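Long-range contacts in alpha-galactosidase (Thermus thermophilus, PDB 6LCJ), which probably hydrolyses terminal alpha-galactosyl linkages, as a hexameric member of glycoside hydrolase family 36: residues Phe45-Trp50 against Phe81-Gly86; Gln63-Leu68 against Gly86-Ser91. All blocks are in the same frame, centred on the assembly; numbering follows the deposited sequence.

Interaction 1: Phe45-Trp50 against Phe81-Gly86; sequences FFRHGW and FLLEAG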
loop_
_atom_site.group_PDB
_atom_site.type_symbol
_atom_site.label_atom_id
_atom_site.label_comp_id
_atom_site.label_asym_id
_atom_site.label_seq_id
_atom_site.Cartn_x
_atom_site.Cartn_y
_atom_site.Cartn_z
ATOM N N PHE E 45 35.097 -0.006 3.986
ATOM C CA PHE E 45 34.985 1.229 3.221
ATOM C C PHE E 45 35.135 2.401 4.181
ATOM O O PHE E 45 34.492 2.428 5.240
ATOM C CB PHE E 45 33.646 1.304 2.475
ATOM C CG PHE E 45 33.316 2.696 1.900
ATOM C CD1 PHE E 45 34.170 3.323 1.000
ATOM C CD2 PHE E 45 32.136 3.350 2.250
ATOM C CE1 PHE E 45 33.859 4.579 0.464
ATOM C CE2 PHE E 45 31.817 4.610 1.712
ATOM C CZ PHE E 45 32.678 5.222 0.827
ATOM N N PHE E 46 35.995 3.356 3.830
ATOM C CA PHE E 46 36.118 4.560 4.642
ATOM C C PHE E 46 34.995 5.529 4.269
ATOM O O PHE E 46 34.962 6.090 3.160
ATOM C CB PHE E 46 37.478 5.220 4.476
ATOM C CG PHE E 46 37.607 6.490 5.268
ATOM C CD1 PHE E 46 37.565 6.457 6.648
ATOM C CD2 PHE E 46 37.728 7.720 4.636
ATOM C CE1 PHE E 46 37.664 7.631 7.391
ATOM C CE2 PHE E 46 37.842 8.886 5.368
ATOM C CZ PHE E 46 37.811 8.841 6.749
ATOM N N ARG E 47 34.086 5.736 5.206
ATOM C CA ARG E 47 32.897 6.535 4.986
ATOM C C ARG E 47 33.165 7.907 5.590
ATOM O O ARG E 47 33.097 8.079 6.808
ATOM C CB ARG E 47 31.690 5.843 5.611
ATOM C CG ARG E 47 30.352 6.411 5.180
ATOM C CD ARG E 47 29.880 7.507 6.118
ATOM N NE ARG E 47 28.591 8.026 5.684
ATOM C CZ ARG E 47 28.019 9.115 6.179
ATOM N NH1 ARG E 47 28.624 9.806 7.134
ATOM N NH2 ARG E 47 26.835 9.516 5.722
ATOM N N HIS E 48 33.494 8.881 4.742
ATOM C CA HIS E 48 33.756 10.243 5.204
ATOM C C HIS E 48 32.496 11.110 5.102
ATOM O O HIS E 48 32.046 11.451 4.002
ATOM C CB HIS E 48 34.891 10.887 4.427
ATOM C CG HIS E 48 35.289 12.198 5.014
ATOM N ND1 HIS E 48 35.091 13.400 4.369
ATOM C CD2 HIS E 48 35.769 12.504 6.245
ATOM C CE1 HIS E 48 35.474 14.386 5.160
ATOM N NE2 HIS E 48 35.892 13.870 6.304
ATOM N N GLY E 49 31.949 11.499 6.250
ATOM C CA GLY E 49 30.786 12.370 6.267
ATOM C C GLY E 49 31.097 13.790 5.815
ATOM O O GLY E 49 32.247 14.234 5.732
ATOM N N TRP E 50 30.019 14.527 5.544
ATOM C CA TRP E 50 30.132 15.811 4.858
ATOM C C TRP E 50 30.697 16.905 5.753
ATOM O O TRP E 50 31.563 17.674 5.326
ATOM C CB TRP E 50 28.768 16.239 4.346
ATOM C CG TRP E 50 28.785 17.484 3.515
ATOM C CD1 TRP E 50 29.704 17.832 2.564
ATOM C CD2 TRP E 50 27.823 18.538 3.551
ATOM N NE1 TRP E 50 29.368 19.038 2.006
ATOM C CE2 TRP E 50 28.214 19.491 2.588
ATOM C CE3 TRP E 50 26.650 18.760 4.295
ATOM C CZ2 TRP E 50 27.484 20.655 2.352
ATOM C CZ3 TRP E 50 25.920 19.909 4.061
ATOM C CH2 TRP E 50 26.337 20.846 3.095
ATOM N N PHE E 81 22.046 13.997 0.472
ATOM C CA PHE E 81 22.182 12.899 -0.483
ATOM C C PHE E 81 22.749 11.656 0.190
ATOM O O PHE E 81 22.208 10.555 0.042
ATOM C CB PHE E 81 23.067 13.325 -1.652
ATOM C CG PHE E 81 23.307 12.232 -2.655
ATOM C CD1 PHE E 81 24.347 11.323 -2.480
ATOM C CD2 PHE E 81 22.497 12.111 -3.778
ATOM C CE1 PHE E 81 24.571 10.302 -3.392
ATOM C CE2 PHE E 81 22.718 11.101 -4.702
ATOM C CZ PHE E 81 23.757 10.191 -4.502
ATOM N N LEU E 82 23.849 11.814 0.934
ATOM C CA LEU E 82 24.486 10.690 1.616
ATOM C C LEU E 82 23.538 9.950 2.550
ATOM O O LEU E 82 23.787 8.788 2.873
ATOM C CB LEU E 82 25.684 11.190 2.432
ATOM C CG LEU E 82 27.098 11.204 1.848
ATOM C CD1 LEU E 82 27.102 11.748 0.437
ATOM C CD2 LEU E 82 27.981 12.045 2.750
ATOM N N LEU E 83 22.476 10.605 3.015
ATOM C CA LEU E 83 21.578 10.032 4.002
ATOM C C LEU E 83 20.300 9.465 3.394
ATOM O O LEU E 83 19.589 8.726 4.076
ATOM C CB LEU E 83 21.216 11.086 5.059
ATOM C CG LEU E 83 22.347 11.581 5.956
ATOM C CD1 LEU E 83 21.813 12.529 7.002
ATOM C CD2 LEU E 83 23.086 10.418 6.605
ATOM N N GLU E 84 19.979 9.802 2.146
ATOM C CA GLU E 84 18.814 9.237 1.479
ATOM C C GLU E 84 19.159 8.043 0.600
ATOM O O GLU E 84 18.247 7.422 0.051
ATOM C CB GLU E 84 18.095 10.298 0.615
ATOM C CG GLU E 84 17.807 11.641 1.297
ATOM C CD GLU E 84 16.637 11.603 2.285
ATOM O OE1 GLU E 84 15.669 10.839 2.040
ATOM O OE2 GLU E 84 16.691 12.332 3.304
ATOM N N ALA E 85 20.436 7.706 0.451
ATOM C CA ALA E 85 20.869 6.724 -0.538
ATOM C C ALA E 85 20.983 5.333 0.075
ATOM O O ALA E 85 21.335 5.181 1.250
ATOM C CB ALA E 85 22.210 7.137 -1.146
ATOM N N GLY E 86 20.679 4.314 -0.739
ATOM C CA GLY E 86 20.771 2.935 -0.284
ATOM C C GLY E 86 22.167 2.352 -0.326
ATOM O O GLY E 86 22.436 1.367 0.366
#
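The guanidinium of Arg47 leans on two leucines of the short helix 80-84. Its NH2 lies 3.9 Å from Leu82 CB, and Leu82 CD2 sits over one face of the flat group, 4.1 Å from NH2. Arg47 holds its CG anti to the backbone N (chi1 -167°), and a bend at chi2 carries the long chain off strand 44-48 toward the helix. The closer-packed part is around Leu82, whose CD2 also comes within 4.3 Å of Trp50 N. The looser flank belongs to Leu83: its CD2 reaches Arg47 NH2 at 4.0 Å, neither squarely over the face nor at the edge, and the residue is partly exposed. No hydrogen bond joins the two segments. The polar ends of the strand side are answered by neighbours instead: Asp78 takes Arg47 NH2 through OD2 in a salt bridge and Trp50 N through OD1, while Arg47 NH1 bonds Leu55 O. Leu82 thus lies against the guanidinium face, which accepts and donates no hydrogen bonds, and Leu83 approaches obliquely, while NH1 and NH2 are bonded to Leu55 O and Asp78; the leucines' burial of the charge would probably strengthen the ion pair with Asp78.

Interaction 2: Gln63-Leu68 against Gly86-Ser91; sequences QAPTPL and GAWWGS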
loop_
_atom_site.group_PDB
_atom_site.type_symbol
_atom_site.label_atom_id
_atom_site.label_comp_id
_atom_site.label_asym_id
_atom_site.label_seq_id
_atom_site.Cartn_x
_atom_site.Cartn_y
_atom_site.Cartn_z
ATOM N N GLN E 63 26.784 -4.567 4.343
ATOM C CA GLN E 63 25.536 -4.279 5.028
ATOM C C GLN E 63 24.953 -2.958 4.542
ATOM O O GLN E 63 25.674 -2.055 4.117
ATOM C CB GLN E 63 25.773 -4.243 6.532
ATOM C CG GLN E 63 26.619 -5.427 7.011
ATOM C CD GLN E 63 27.250 -5.197 8.371
ATOM O OE1 GLN E 63 26.801 -4.338 9.138
ATOM N NE2 GLN E 63 28.298 -5.968 8.683
ATOM N N ALA E 64 23.654 -2.859 4.590
ATOM C CA ALA E 64 23.022 -1.640 4.134
ATOM C C ALA E 64 23.095 -0.557 5.211
ATOM O O ALA E 64 23.123 -0.859 6.408
ATOM C CB ALA E 64 21.570 -1.907 3.771
ATOM N N PRO E 65 23.148 0.712 4.811
ATOM C CA PRO E 65 23.131 1.796 5.805
ATOM C C PRO E 65 21.757 1.981 6.438
ATOM O O PRO E 65 20.725 1.925 5.765
ATOM C CB PRO E 65 23.537 3.029 4.989
ATOM C CG PRO E 65 23.307 2.650 3.549
ATOM C CD PRO E 65 23.559 1.185 3.474
ATOM N N THR E 66 21.760 2.239 7.747
ATOM C CA THR E 66 20.534 2.443 8.519
ATOM C C THR E 66 20.013 3.865 8.326
ATOM O O THR E 66 20.764 4.820 8.523
ATOM C CB THR E 66 20.798 2.199 10.007
ATOM O OG1 THR E 66 21.543 0.983 10.189
ATOM C CG2 THR E 66 19.501 2.129 10.782
ATOM N N PRO E 67 18.739 4.047 7.978
ATOM C CA PRO E 67 18.196 5.408 7.873
ATOM C C PRO E 67 18.321 6.162 9.185
ATOM O O PRO E 67 18.129 5.604 10.265
ATOM C CB PRO E 67 16.727 5.180 7.498
ATOM C CG PRO E 67 16.685 3.784 6.917
ATOM C CD PRO E 67 17.727 3.021 7.670
ATOM N N LEU E 68 18.639 7.446 9.078
ATOM C CA LEU E 68 18.821 8.316 10.227
ATOM C C LEU E 68 17.493 8.984 10.535
ATOM O O LEU E 68 16.833 9.505 9.632
ATOM C CB LEU E 68 19.902 9.361 9.933
ATOM C CG LEU E 68 20.351 10.305 11.048
ATOM C CD1 LEU E 68 21.814 10.661 10.857
ATOM C CD2 LEU E 68 19.506 11.564 11.108
ATOM N N GLY E 86 20.679 4.314 -0.739
ATOM C CA GLY E 86 20.771 2.935 -0.284
ATOM C C GLY E 86 22.167 2.352 -0.326
ATOM O O GLY E 86 22.436 1.367 0.366
ATOM N N ALA E 87 23.058 2.930 -1.125
ATOM C CA ALA E 87 24.444 2.505 -1.171
ATOM C C ALA E 87 25.271 3.384 -0.236
ATOM O O ALA E 87 24.766 4.306 0.398
ATOM C CB ALA E 87 24.959 2.536 -2.610
ATOM N N TRP E 88 26.556 3.081 -0.124
ATOM C CA TRP E 88 27.438 3.768 0.814
ATOM C C TRP E 88 28.160 4.895 0.089
ATOM O O TRP E 88 29.065 4.640 -0.716
ATOM C CB TRP E 88 28.441 2.795 1.413
ATOM C CG TRP E 88 27.899 1.932 2.518
ATOM C CD1 TRP E 88 27.570 0.607 2.439
ATOM C CD2 TRP E 88 27.647 2.327 3.874
ATOM N NE1 TRP E 88 27.131 0.159 3.654
ATOM C CE2 TRP E 88 27.174 1.192 4.556
ATOM C CE3 TRP E 88 27.782 3.526 4.574
ATOM C CZ2 TRP E 88 26.825 1.223 5.901
ATOM C CZ3 TRP E 88 27.445 3.551 5.914
ATOM C CH2 TRP E 88 26.967 2.409 6.560
ATOM N N TRP E 89 27.770 6.135 0.385
ATOM C CA TRP E 89 28.368 7.322 -0.210
ATOM C C TRP E 89 29.094 8.131 0.858
ATOM O O TRP E 89 28.564 8.356 1.942
ATOM C CB TRP E 89 27.307 8.209 -0.865
ATOM C CG TRP E 89 26.848 7.804 -2.219
ATOM C CD1 TRP E 89 25.729 7.093 -2.520
ATOM C CD2 TRP E 89 27.471 8.120 -3.474
ATOM N NE1 TRP E 89 25.618 6.932 -3.883
ATOM C CE2 TRP E 89 26.672 7.556 -4.491
ATOM C CE3 TRP E 89 28.636 8.806 -3.836
ATOM C CZ2 TRP E 89 26.993 7.660 -5.835
ATOM C CZ3 TRP E 89 28.951 8.910 -5.180
ATOM C CH2 TRP E 89 28.129 8.345 -6.161
ATOM N N GLY E 90 30.308 8.586 0.546
ATOM C CA GLY E 90 31.032 9.500 1.398
ATOM C C GLY E 90 31.282 10.820 0.683
ATOM O O GLY E 90 31.079 10.946 -0.527
ATOM N N SER E 91 31.749 11.803 1.446
ATOM C CA SER E 91 32.034 13.126 0.906
ATOM C C SER E 91 33.521 13.300 0.627
ATOM O O SER E 91 34.357 13.098 1.517
ATOM C CB SER E 91 31.568 14.225 1.856
ATOM O OG SER E 91 32.214 15.445 1.514
#
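Trp88 meets the loop 63-68 in two ways, through its N-H and through its face. NE1 donates to Gln63 O at 2.7 Å with an N-H...O angle of 156°; the donor lies nearly in line with the C=O bond, and the acceptor is slightly tilted from the indole plane. Two residues on, Pro65 lies flat over the same indole. Its CB stands 3.8 Å from the centroid of the six-membered ring, only 12° off the ring normal, a CH-pi contact, while CD extends over the five-membered ring and comes 3.7 Å from Trp88 NE1. The proline also packs on the turn leading into Trp88, with CD 3.3 Å from Gly86 O and CG 3.8 Å from Ala87 O. The indole gets there because Trp88 CG is anti to the carbonyl carbon (chi1 -79°), beside the backbone N. With an alanine here, Gln63 O would probably lose its donor and Pro65 the face it rests on, leaving the loop freer to shift. In the second shell, Phe45 and Arg47 of strand 44-48 touch the Trp88 side chain, and a backbone bond to Gly117 secures its main chain; on the loop side, Gln63 NE2 makes a weak hydrogen bond to Asp60. Proline over indole is a familiar form of CH-pi stacking. Here it joins a surface loop to the lead-in of strand 89-91, an outer strand of one antiparallel sheet in the N-terminal beta-sandwich domain expected of family 36.

Interactions 1 and 2 have centres about 5 Å apart and share Gly86, where the chain leaving helix 80-84 turns toward strand 89-91. Their segments alternate along the sequence, so the two contacts cross in chain order. A probable hydrogen bond joins Ser91 N to His48 O (2.6 Å), and Phe81 meets Trp89 edge-to-face, with Phe81 CE1 3.5 Å from Trp89 CD1. Interaction 1 is the buried member and interaction 2 the surface one. From the former, 45-50 runs on to the parallel-stranded barrel, where Trp50 NE1 hydrogen-bonds Glu317 and the Trp50 backbone hydrogen-bonds Val343; from the latter, Trp89 packs on Glu258 of a second subunit.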